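Local coordinates for protein putative prephenate dehydratase (Streptococcus mutans, PDB 4LUB) that probably catalyses the decarboxylating dehydration of prephenate to 3-phenylpyruvate, a step of L-phenylalanine biosynthesis, at residues B[53-58]-B[171-176]; B[77-82]-B[269-274]. All blocks are in the same frame, centred on the assembly; numbering follows the deposited sequence.

Both contacts are largely buried strand pairings within one mixed sheet. Contact 1 pairs strand 48-55 with 172-179 and contact 2 strand 75-83 with 264-274; 172-179 and 75-83 are neighbours, so the two pairings lie in one run of strands. Contact 1 is antiparallel, within the prephenate dehydratase region, whereas contact 2 is parallel and joins that region to the last strand of the ACT region, nearer the centre of the chain. Contact 1 adds a salt bridge and side-chain hydrogen bonds to its backbone bonds; contact 2 relies on backbone bonds, two bridging waters and mostly apolar side chains. Their centres lie about 12 Å apart, and the carboxylate of Glu79 in contact 2 reaches Arg174 and Trp176 of contact 1.

Contact 1 (B[53-58]-B[171-176]); sequences VENSIE and NYTRFW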
ATOM      1  N   VAL B  53     -11.464  -3.968  -6.565  1.00 23.37           N
ATOM      2  CA  VAL B  53     -10.226  -4.220  -5.836  1.00 22.96           C
ATOM      3  C   VAL B  53      -9.252  -3.040  -5.815  1.00 21.98           C
ATOM      4  O   VAL B  53      -8.508  -2.879  -4.857  1.00 22.24           O
ATOM      5  CB  VAL B  53      -9.505  -5.487  -6.380  1.00 26.48           C
ATOM      6  CG1 VAL B  53     -10.508  -6.611  -6.587  1.00 23.44           C
ATOM      7  CG2 VAL B  53      -8.703  -5.200  -7.652  1.00 22.17           C
ATOM      8  N   GLU B  54      -9.240  -2.225  -6.862  1.00 20.65           N
ATOM      9  CA  GLU B  54      -8.308  -1.107  -6.905  1.00 21.69           C
ATOM     10  C   GLU B  54      -8.801   0.057  -7.743  1.00 22.87           C
ATOM     11  O   GLU B  54      -9.311  -0.149  -8.836  1.00 23.80           O
ATOM     12  CB  GLU B  54      -6.946  -1.558  -7.452  1.00 19.46           C
ATOM     13  CG  GLU B  54      -5.918  -0.431  -7.505  1.00 21.11           C
ATOM     14  CD  GLU B  54      -4.547  -0.898  -7.925  1.00 26.73           C
ATOM     15  OE1 GLU B  54      -4.362  -2.126  -8.069  1.00 26.68           O
ATOM     16  OE2 GLU B  54      -3.651  -0.042  -8.092  1.00 26.35           O
ATOM     17  N   ASN B  55      -8.584   1.274  -7.252  1.00 22.01           N
ATOM     18  CA  ASN B  55      -8.956   2.484  -7.977  1.00 23.33           C
ATOM     19  C   ASN B  55      -7.714   3.296  -8.316  1.00 24.61           C
ATOM     20  O   ASN B  55      -6.755   3.333  -7.543  1.00 24.55           O
ATOM     21  CB  ASN B  55      -9.939   3.332  -7.166  1.00 29.18           C
ATOM     22  CG  ASN B  55     -10.331   4.609  -7.884  1.00 34.42           C
ATOM     23  OD1 ASN B  55      -9.692   5.644  -7.709  1.00 37.55           O
ATOM     24  ND2 ASN B  55     -11.356   4.534  -8.731  1.00 37.28           N
ATOM     25  N   SER B  56      -7.745   3.955  -9.468  1.00 24.68           N
ATOM     26  CA  SER B  56      -6.602   4.707  -9.975  1.00 29.03           C
ATOM     27  C   SER B  56      -6.214   5.902  -9.093  1.00 29.28           C
ATOM     28  O   SER B  56      -5.103   6.425  -9.210  1.00 29.66           O
ATOM     29  CB  SER B  56      -6.873   5.155 -11.418  1.00 28.85           C
ATOM     30  OG  SER B  56      -7.815   6.203 -11.477  1.00 32.93           O
ATOM     31  N   ILE B  57      -7.118   6.344  -8.224  1.00 26.61           N
ATOM     32  CA  ILE B  57      -6.829   7.494  -7.363  1.00 32.15           C
ATOM     33  C   ILE B  57      -6.691   7.084  -5.893  1.00 32.34           C
ATOM     34  O   ILE B  57      -5.713   7.446  -5.240  1.00 32.58           O
ATOM     35  CB  ILE B  57      -7.895   8.597  -7.499  1.00 38.46           C
ATOM     36  CG1 ILE B  57      -7.864   9.177  -8.917  1.00 41.97           C
ATOM     37  CG2 ILE B  57      -7.631   9.727  -6.524  1.00 37.60           C
ATOM     38  CD1 ILE B  57      -6.500   9.620  -9.379  1.00 46.51           C
ATOM     39  N   GLU B  58      -7.657   6.341  -5.365  1.00 35.08           N
ATOM     40  CA  GLU B  58      -7.591   5.893  -3.971  1.00 37.06           C
ATOM     41  C   GLU B  58      -6.628   4.728  -3.730  1.00 32.44           C
ATOM     42  O   GLU B  58      -6.078   4.585  -2.636  1.00 31.66           O
ATOM     43  CB  GLU B  58      -8.981   5.494  -3.485  1.00 46.38           C
ATOM     44  CG  GLU B  58      -9.903   6.664  -3.193  1.00 58.50           C
ATOM     45  CD  GLU B  58     -11.349   6.225  -3.151  1.00 69.27           C
ATOM     46  OE1 GLU B  58     -11.763   5.485  -4.071  1.00 73.06           O
ATOM     47  OE2 GLU B  58     -12.061   6.594  -2.194  1.00 71.75           O
ATOM     48  N   ASN B 171     -11.480   7.944 -11.878  1.00 80.31           N
ATOM     49  CA  ASN B 171     -11.300   7.525 -13.279  1.00 67.72           C
ATOM     50  C   ASN B 171     -11.386   6.029 -13.596  1.00 55.30           C
ATOM     51  O   ASN B 171     -12.268   5.614 -14.346  1.00 55.25           O
ATOM     52  CB  ASN B 171      -9.967   8.057 -13.803  1.00 68.02           C
ATOM     53  CG  ASN B 171     -10.091   8.670 -15.191  1.00 71.49           C
ATOM     54  OD1 ASN B 171     -11.032   8.379 -15.937  1.00 74.30           O
ATOM     55  ND2 ASN B 171      -9.147   9.541 -15.538  1.00 72.63           N
ATOM     56  N   TYR B 172     -10.465   5.223 -13.075  1.00 42.55           N
ATOM     57  CA  TYR B 172     -10.480   3.794 -13.398  1.00 37.76           C
ATOM     58  C   TYR B 172     -10.374   2.862 -12.196  1.00 34.56           C
ATOM     59  O   TYR B 172      -9.554   3.058 -11.298  1.00 31.38           O
ATOM     60  CB  TYR B 172      -9.368   3.442 -14.380  1.00 39.56           C
ATOM     61  CG  TYR B 172      -9.631   3.897 -15.795  1.00 46.31           C
ATOM     62  CD1 TYR B 172     -10.310   3.076 -16.687  1.00 50.46           C
ATOM     63  CD2 TYR B 172      -9.212   5.143 -16.240  1.00 49.47           C
ATOM     64  CE1 TYR B 172     -10.562   3.481 -17.983  1.00 53.63           C
ATOM     65  CE2 TYR B 172      -9.456   5.558 -17.538  1.00 52.90           C
ATOM     66  CZ  TYR B 172     -10.131   4.721 -18.406  1.00 55.31           C
ATOM     67  OH  TYR B 172     -10.381   5.123 -19.700  1.00 58.52           O
ATOM     68  N   THR B 173     -11.207   1.827 -12.204  1.00 31.85           N
ATOM     69  CA  THR B 173     -11.237   0.853 -11.125  1.00 32.39           C
ATOM     70  C   THR B 173     -11.084  -0.554 -11.684  1.00 32.19           C
ATOM     71  O   THR B 173     -11.670  -0.900 -12.715  1.00 33.61           O
ATOM     72  CB  THR B 173     -12.545   0.937 -10.314  1.00 35.88           C
ATOM     73  OG1 THR B 173     -12.680   2.253  -9.769  1.00 37.89           O
ATOM     74  CG2 THR B 173     -12.558  -0.084  -9.165  1.00 33.34           C
ATOM     75  N   ARG B 174     -10.333  -1.372 -10.959  1.00 28.83           N
ATOM     76  CA  ARG B 174     -10.166  -2.772 -11.295  1.00 26.61           C
ATOM     77  C   ARG B 174     -11.180  -3.549 -10.467  1.00 24.51           C
ATOM     78  O   ARG B 174     -11.290  -3.330  -9.265  1.00 25.61           O
ATOM     79  CB  ARG B 174      -8.736  -3.234 -10.972  1.00 22.26           C
ATOM     80  CG  ARG B 174      -7.663  -2.501 -11.757  1.00 24.72           C
ATOM     81  CD  ARG B 174      -6.253  -2.785 -11.240  1.00 24.54           C
ATOM     82  NE  ARG B 174      -5.836  -4.151 -11.545  1.00 23.49           N
ATOM     83  CZ  ARG B 174      -4.984  -4.859 -10.812  1.00 22.94           C
ATOM     84  NH1 ARG B 174      -4.411  -4.314  -9.749  1.00 21.77           N
ATOM     85  NH2 ARG B 174      -4.667  -6.097 -11.173  1.00 20.01           N
ATOM     86  N   PHE B 175     -11.908  -4.453 -11.115  1.00 21.80           N
ATOM     87  CA  PHE B 175     -12.858  -5.330 -10.434  1.00 23.33           C
ATOM     88  C   PHE B 175     -12.412  -6.758 -10.692  1.00 24.29           C
ATOM     89  O   PHE B 175     -11.959  -7.087 -11.786  1.00 25.30           O
ATOM     90  CB  PHE B 175     -14.311  -5.140 -10.926  1.00 23.44           C
ATOM     91  CG  PHE B 175     -14.879  -3.768 -10.677  1.00 24.94           C
ATOM     92  CD1 PHE B 175     -14.518  -2.689 -11.466  1.00 25.75           C
ATOM     93  CD2 PHE B 175     -15.780  -3.564  -9.645  1.00 24.58           C
ATOM     94  CE1 PHE B 175     -15.049  -1.431 -11.226  1.00 27.73           C
ATOM     95  CE2 PHE B 175     -16.308  -2.311  -9.394  1.00 24.77           C
ATOM     96  CZ  PHE B 175     -15.939  -1.239 -10.183  1.00 26.24           C
ATOM     97  N   TRP B 176     -12.493  -7.588  -9.663  1.00 22.46           N
ATOM     98  CA  TRP B 176     -12.235  -9.004  -9.818  1.00 24.58           C
ATOM     99  C   TRP B 176     -13.490  -9.861  -9.794  1.00 27.71           C
ATOM    100  O   TRP B 176     -14.404  -9.633  -9.001  1.00 27.93           O
ATOM    101  CB  TRP B 176     -11.267  -9.478  -8.733  1.00 24.69           C
ATOM    102  CG  TRP B 176      -9.848  -9.151  -9.038  1.00 20.89           C
ATOM    103  CD1 TRP B 176      -9.359  -8.595 -10.190  1.00 20.18           C
ATOM    104  CD2 TRP B 176      -8.728  -9.347  -8.174  1.00 18.08           C
ATOM    105  NE1 TRP B 176      -7.994  -8.441 -10.093  1.00 22.89           N
ATOM    106  CE2 TRP B 176      -7.583  -8.907  -8.869  1.00 20.12           C
ATOM    107  CE3 TRP B 176      -8.581  -9.866  -6.881  1.00 21.00           C
ATOM    108  CZ2 TRP B 176      -6.309  -8.952  -8.312  1.00 21.88           C
ATOM    109  CZ3 TRP B 176      -7.316  -9.917  -6.329  1.00 21.97           C
ATOM    110  CH2 TRP B 176      -6.192  -9.461  -7.046  1.00 20.52           C
TER
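Glu54 reaches out fully extended, chi1 (-179°) carrying CG away from the backbone N, and its carboxylate runs beside Arg174, whose own chain bends at chi3 (71°) to bring the guanidinium alongside. NH1 of Arg174 meets OE1 of Glu54 at 2.8 Å in a salt bridge; OE1 lies in the guanidinium plane, but NH1 comes to it on the anti side of the carboxylate and 32° out of the carboxylate plane. Both charges have further partners: Glu54 also pairs with Lys224 and bonds Tyr237 of the second subunit, while Arg174 pairs with Glu79 and Asp242.

The backbones run antiparallel, and a classic beta bulge sets Val53 and Glu54 opposite Arg174. The carbonyl O of Arg174 accepts a bond from Val53 N (2.8 Å) and a weak one from Glu54 N, while Arg174 N returns a bond of 2.7 Å to Glu54 O. Thr173-Arg174-Phe175 is the Thr-Arg-Phe signature of prephenate dehydratases, whose threonine, as in relatives, probably belongs to the active site. On the opposite face Asn55 ND2 donates to Thr173 OG1 at 2.8 Å, nearly in its amide plane, and also bonds Glu170 O. Asn55 OD1 accepts from Ile57 N, an Asx turn, and from Glu58 N as well, completing an Asx motif. There Ser56 N bonds Tyr172 O (2.7 Å), and Ser56 OG receives Tyr172 N. At the other end CG2 of Val53 sits over the five-membered ring of Trp176 in a CH-pi contact.

Strand 172-179 is held between strands 48-55 and 75-83; helix 62-70 packs on Val53 and Trp176, and helix 14-22 on Phe175.

Contact 2 (B[77-82]-B[269-274]); sequences VAEIIL and GKYAVY
A parallel strand pairing carries the mixed sheet from the prephenate dehydratase region into the ACT region, with Glu79 matched to Val273 and Ile80 to Tyr274. Glu79 N donates to Ala272 O (2.9 Å), Tyr274 N to Glu79 O (2.8 Å) and Ile81 N to Tyr274 O (2.8 Å), so the chain of Glu79 is gripped through both its N and its O. Towards Val77, where a classic beta bulge sets Val77 and Ala78 against Val177 of strand 172-179, water takes over: one molecule links Val77 O to Ala272 N, and a second links the same oxygen to Lys270 O.

On the face of Glu79 and Val273, the extended Glu79 side chain lies beside Val273, and Glu79 OE2 is 3.6 Å from Val273 CG1. Glu79 OE1 comes within 3.2 Å of Tyr271 CE1, with carboxylate and ring planes 38° apart. CD1 of Ile81 packs on the same CG1 of Val273 at 3.7 Å. On the other face, that of Ala78, Ile80 and Tyr274, the Tyr274 ring turns an edge to Ala78 CB, and Tyr274 CB meets Ile80 CG1.

Tyr271 OH hydrogen-bonds Ser195, while Glu79 OE1 accepts from Trp176 NE1 and forms a salt bridge with Arg174. Gripped by these two residues of strand 172-179, the buried carboxylate is fixed in position against Tyr271, while the ACT strand supplies mainly hydrocarbon and ring surface.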
ATOM      1  N   VAL B  77     -10.506 -14.919 -10.905  1.00 23.41           N
ATOM      2  CA  VAL B  77     -10.464 -15.708 -12.137  1.00 22.91           C
ATOM      3  C   VAL B  77     -10.675 -14.850 -13.386  1.00 25.93           C
ATOM      4  O   VAL B  77     -10.527 -15.326 -14.510  1.00 27.31           O
ATOM      5  CB  VAL B  77     -11.500 -16.859 -12.103  1.00 26.46           C
ATOM      6  CG1 VAL B  77     -11.110 -17.875 -11.048  1.00 23.69           C
ATOM      7  CG2 VAL B  77     -12.918 -16.327 -11.858  1.00 21.43           C
ATOM      8  N   ALA B  78     -11.018 -13.584 -13.179  1.00 27.24           N
ATOM      9  CA  ALA B  78     -11.092 -12.608 -14.259  1.00 25.71           C
ATOM     10  C   ALA B  78     -11.045 -11.202 -13.675  1.00 23.68           C
ATOM     11  O   ALA B  78     -11.553 -10.964 -12.574  1.00 24.20           O
ATOM     12  CB  ALA B  78     -12.363 -12.800 -15.083  1.00 24.47           C
ATOM     13  N   GLU B  79     -10.448 -10.273 -14.416  1.00 23.78           N
ATOM     14  CA  GLU B  79     -10.451  -8.864 -14.038  1.00 27.30           C
ATOM     15  C   GLU B  79     -11.123  -7.986 -15.096  1.00 24.42           C
ATOM     16  O   GLU B  79     -10.826  -8.109 -16.279  1.00 21.29           O
ATOM     17  CB  GLU B  79      -9.020  -8.378 -13.809  1.00 23.64           C
ATOM     18  CG  GLU B  79      -8.918  -6.947 -13.313  1.00 21.26           C
ATOM     19  CD  GLU B  79      -7.478  -6.524 -13.118  1.00 19.75           C
ATOM     20  OE1 GLU B  79      -6.797  -7.158 -12.294  1.00 19.26           O
ATOM     21  OE2 GLU B  79      -7.048  -5.522 -13.721  1.00 21.96           O
ATOM     22  N   ILE B  80     -12.027  -7.109 -14.666  1.00 24.65           N
ATOM     23  CA  ILE B  80     -12.639  -6.126 -15.565  1.00 27.24           C
ATOM     24  C   ILE B  80     -12.328  -4.719 -15.077  1.00 27.42           C
ATOM     25  O   ILE B  80     -12.570  -4.385 -13.919  1.00 28.36           O
ATOM     26  CB  ILE B  80     -14.170  -6.316 -15.697  1.00 29.06           C
ATOM     27  CG1 ILE B  80     -14.472  -7.666 -16.349  1.00 29.77           C
ATOM     28  CG2 ILE B  80     -14.779  -5.208 -16.558  1.00 27.10           C
ATOM     29  CD1 ILE B  80     -15.859  -8.210 -16.044  1.00 31.90           C
ATOM     30  N   ILE B  81     -11.751  -3.910 -15.956  1.00 25.28           N
ATOM     31  CA  ILE B  81     -11.490  -2.506 -15.656  1.00 26.30           C
ATOM     32  C   ILE B  81     -12.590  -1.573 -16.158  1.00 25.97           C
ATOM     33  O   ILE B  81     -12.940  -1.584 -17.335  1.00 26.96           O
ATOM     34  CB  ILE B  81     -10.140  -2.067 -16.240  1.00 25.01           C
ATOM     35  CG1 ILE B  81      -9.020  -2.918 -15.636  1.00 22.91           C
ATOM     36  CG2 ILE B  81      -9.871  -0.603 -15.914  1.00 26.76           C
ATOM     37  CD1 ILE B  81      -7.637  -2.588 -16.181  1.00 22.16           C
ATOM     38  N   LEU B  82     -13.134  -0.785 -15.238  1.00 29.08           N
ATOM     39  CA  LEU B  82     -14.205   0.176 -15.516  1.00 31.79           C
ATOM     40  C   LEU B  82     -13.764   1.627 -15.445  1.00 33.57           C
ATOM     41  O   LEU B  82     -13.163   2.042 -14.459  1.00 32.68           O
ATOM     42  CB  LEU B  82     -15.361  -0.019 -14.526  1.00 32.74           C
ATOM     43  CG  LEU B  82     -16.707   0.638 -14.865  1.00 38.05           C
ATOM     44  CD1 LEU B  82     -17.455  -0.070 -15.987  1.00 37.91           C
ATOM     45  CD2 LEU B  82     -17.575   0.748 -13.614  1.00 38.71           C
ATOM     46  N   GLY B 269      -4.897 -15.077  -7.451  1.00 30.07           N
ATOM     47  CA  GLY B 269      -5.548 -15.245  -8.737  1.00 28.87           C
ATOM     48  C   GLY B 269      -4.628 -15.322  -9.941  1.00 26.58           C
ATOM     49  O   GLY B 269      -3.571 -14.692  -9.960  1.00 23.93           O
ATOM     50  N   LYS B 270      -5.023 -16.134 -10.921  1.00 26.26           N
ATOM     51  CA  LYS B 270      -4.496 -16.072 -12.287  1.00 28.44           C
ATOM     52  C   LYS B 270      -5.627 -15.713 -13.238  1.00 28.04           C
ATOM     53  O   LYS B 270      -6.616 -16.436 -13.319  1.00 27.68           O
ATOM     54  CB  LYS B 270      -3.857 -17.396 -12.732  1.00 31.68           C
ATOM     55  CG  LYS B 270      -2.756 -17.940 -11.843  1.00 39.85           C
ATOM     56  CD  LYS B 270      -2.192 -19.206 -12.466  1.00 48.02           C
ATOM     57  CE  LYS B 270      -1.263 -19.960 -11.535  1.00 52.92           C
ATOM     58  NZ  LYS B 270      -0.731 -21.184 -12.210  1.00 58.73           N
ATOM     59  N   TYR B 271      -5.506 -14.602 -13.956  1.00 22.45           N
ATOM     60  CA  TYR B 271      -6.683 -14.090 -14.651  1.00 25.75           C
ATOM     61  C   TYR B 271      -6.324 -13.291 -15.890  1.00 27.87           C
ATOM     62  O   TYR B 271      -5.222 -12.745 -15.996  1.00 27.58           O
ATOM     63  CB  TYR B 271      -7.513 -13.214 -13.704  1.00 23.37           C
ATOM     64  CG  TYR B 271      -6.672 -12.193 -12.965  1.00 23.43           C
ATOM     65  CD1 TYR B 271      -6.370 -10.966 -13.550  1.00 22.33           C
ATOM     66  CD2 TYR B 271      -6.159 -12.462 -11.695  1.00 22.13           C
ATOM     67  CE1 TYR B 271      -5.589 -10.029 -12.895  1.00 21.54           C
ATOM     68  CE2 TYR B 271      -5.372 -11.527 -11.028  1.00 22.52           C
ATOM     69  CZ  TYR B 271      -5.095 -10.309 -11.639  1.00 20.51           C
ATOM     70  OH  TYR B 271      -4.319  -9.372 -11.001  1.00 22.82           O
ATOM     71  N   ALA B 272      -7.275 -13.202 -16.813  1.00 27.14           N
ATOM     72  CA  ALA B 272      -7.172 -12.252 -17.914  1.00 25.00           C
ATOM     73  C   ALA B 272      -7.723 -10.899 -17.471  1.00 24.02           C
ATOM     74  O   ALA B 272      -8.588 -10.823 -16.594  1.00 21.06           O
ATOM     75  CB  ALA B 272      -7.920 -12.766 -19.142  1.00 26.17           C
ATOM     76  N   VAL B 273      -7.181  -9.834 -18.054  1.00 27.61           N
ATOM     77  CA  VAL B 273      -7.667  -8.481 -17.823  1.00 27.98           C
ATOM     78  C   VAL B 273      -8.478  -7.973 -19.009  1.00 27.73           C
ATOM     79  O   VAL B 273      -7.991  -7.950 -20.135  1.00 26.78           O
ATOM     80  CB  VAL B 273      -6.502  -7.500 -17.553  1.00 26.98           C
ATOM     81  CG1 VAL B 273      -7.036  -6.097 -17.251  1.00 26.55           C
ATOM     82  CG2 VAL B 273      -5.602  -8.032 -16.434  1.00 22.83           C
ATOM     83  N   TYR B 274      -9.705  -7.549 -18.736  1.00 27.93           N
ATOM     84  CA  TYR B 274     -10.594  -6.983 -19.745  1.00 26.53           C
ATOM     85  C   TYR B 274     -10.848  -5.525 -19.385  1.00 27.60           C
ATOM     86  O   TYR B 274     -10.803  -5.173 -18.209  1.00 27.71           O
ATOM     87  CB  TYR B 274     -11.904  -7.760 -19.805  1.00 26.01           C
ATOM     88  CG  TYR B 274     -11.728  -9.253 -19.989  1.00 27.21           C
ATOM     89  CD1 TYR B 274     -11.568  -9.807 -21.252  1.00 30.95           C
ATOM     90  CD2 TYR B 274     -11.726 -10.109 -18.891  1.00 29.70           C
ATOM     91  CE1 TYR B 274     -11.408 -11.179 -21.419  1.00 32.17           C
ATOM     92  CE2 TYR B 274     -11.574 -11.480 -19.047  1.00 28.16           C
ATOM     93  CZ  TYR B 274     -11.416 -12.008 -20.311  1.00 31.65           C
ATOM     94  OH  TYR B 274     -11.263 -13.368 -20.463  1.00 32.37           O
TER
HETATM   95  O   HOH W   1      -9.660 -14.866 -16.998  1.00 24.42           O
HETATM   96  O   HOH W   2      -8.728 -17.428 -14.710  1.00 37.68           O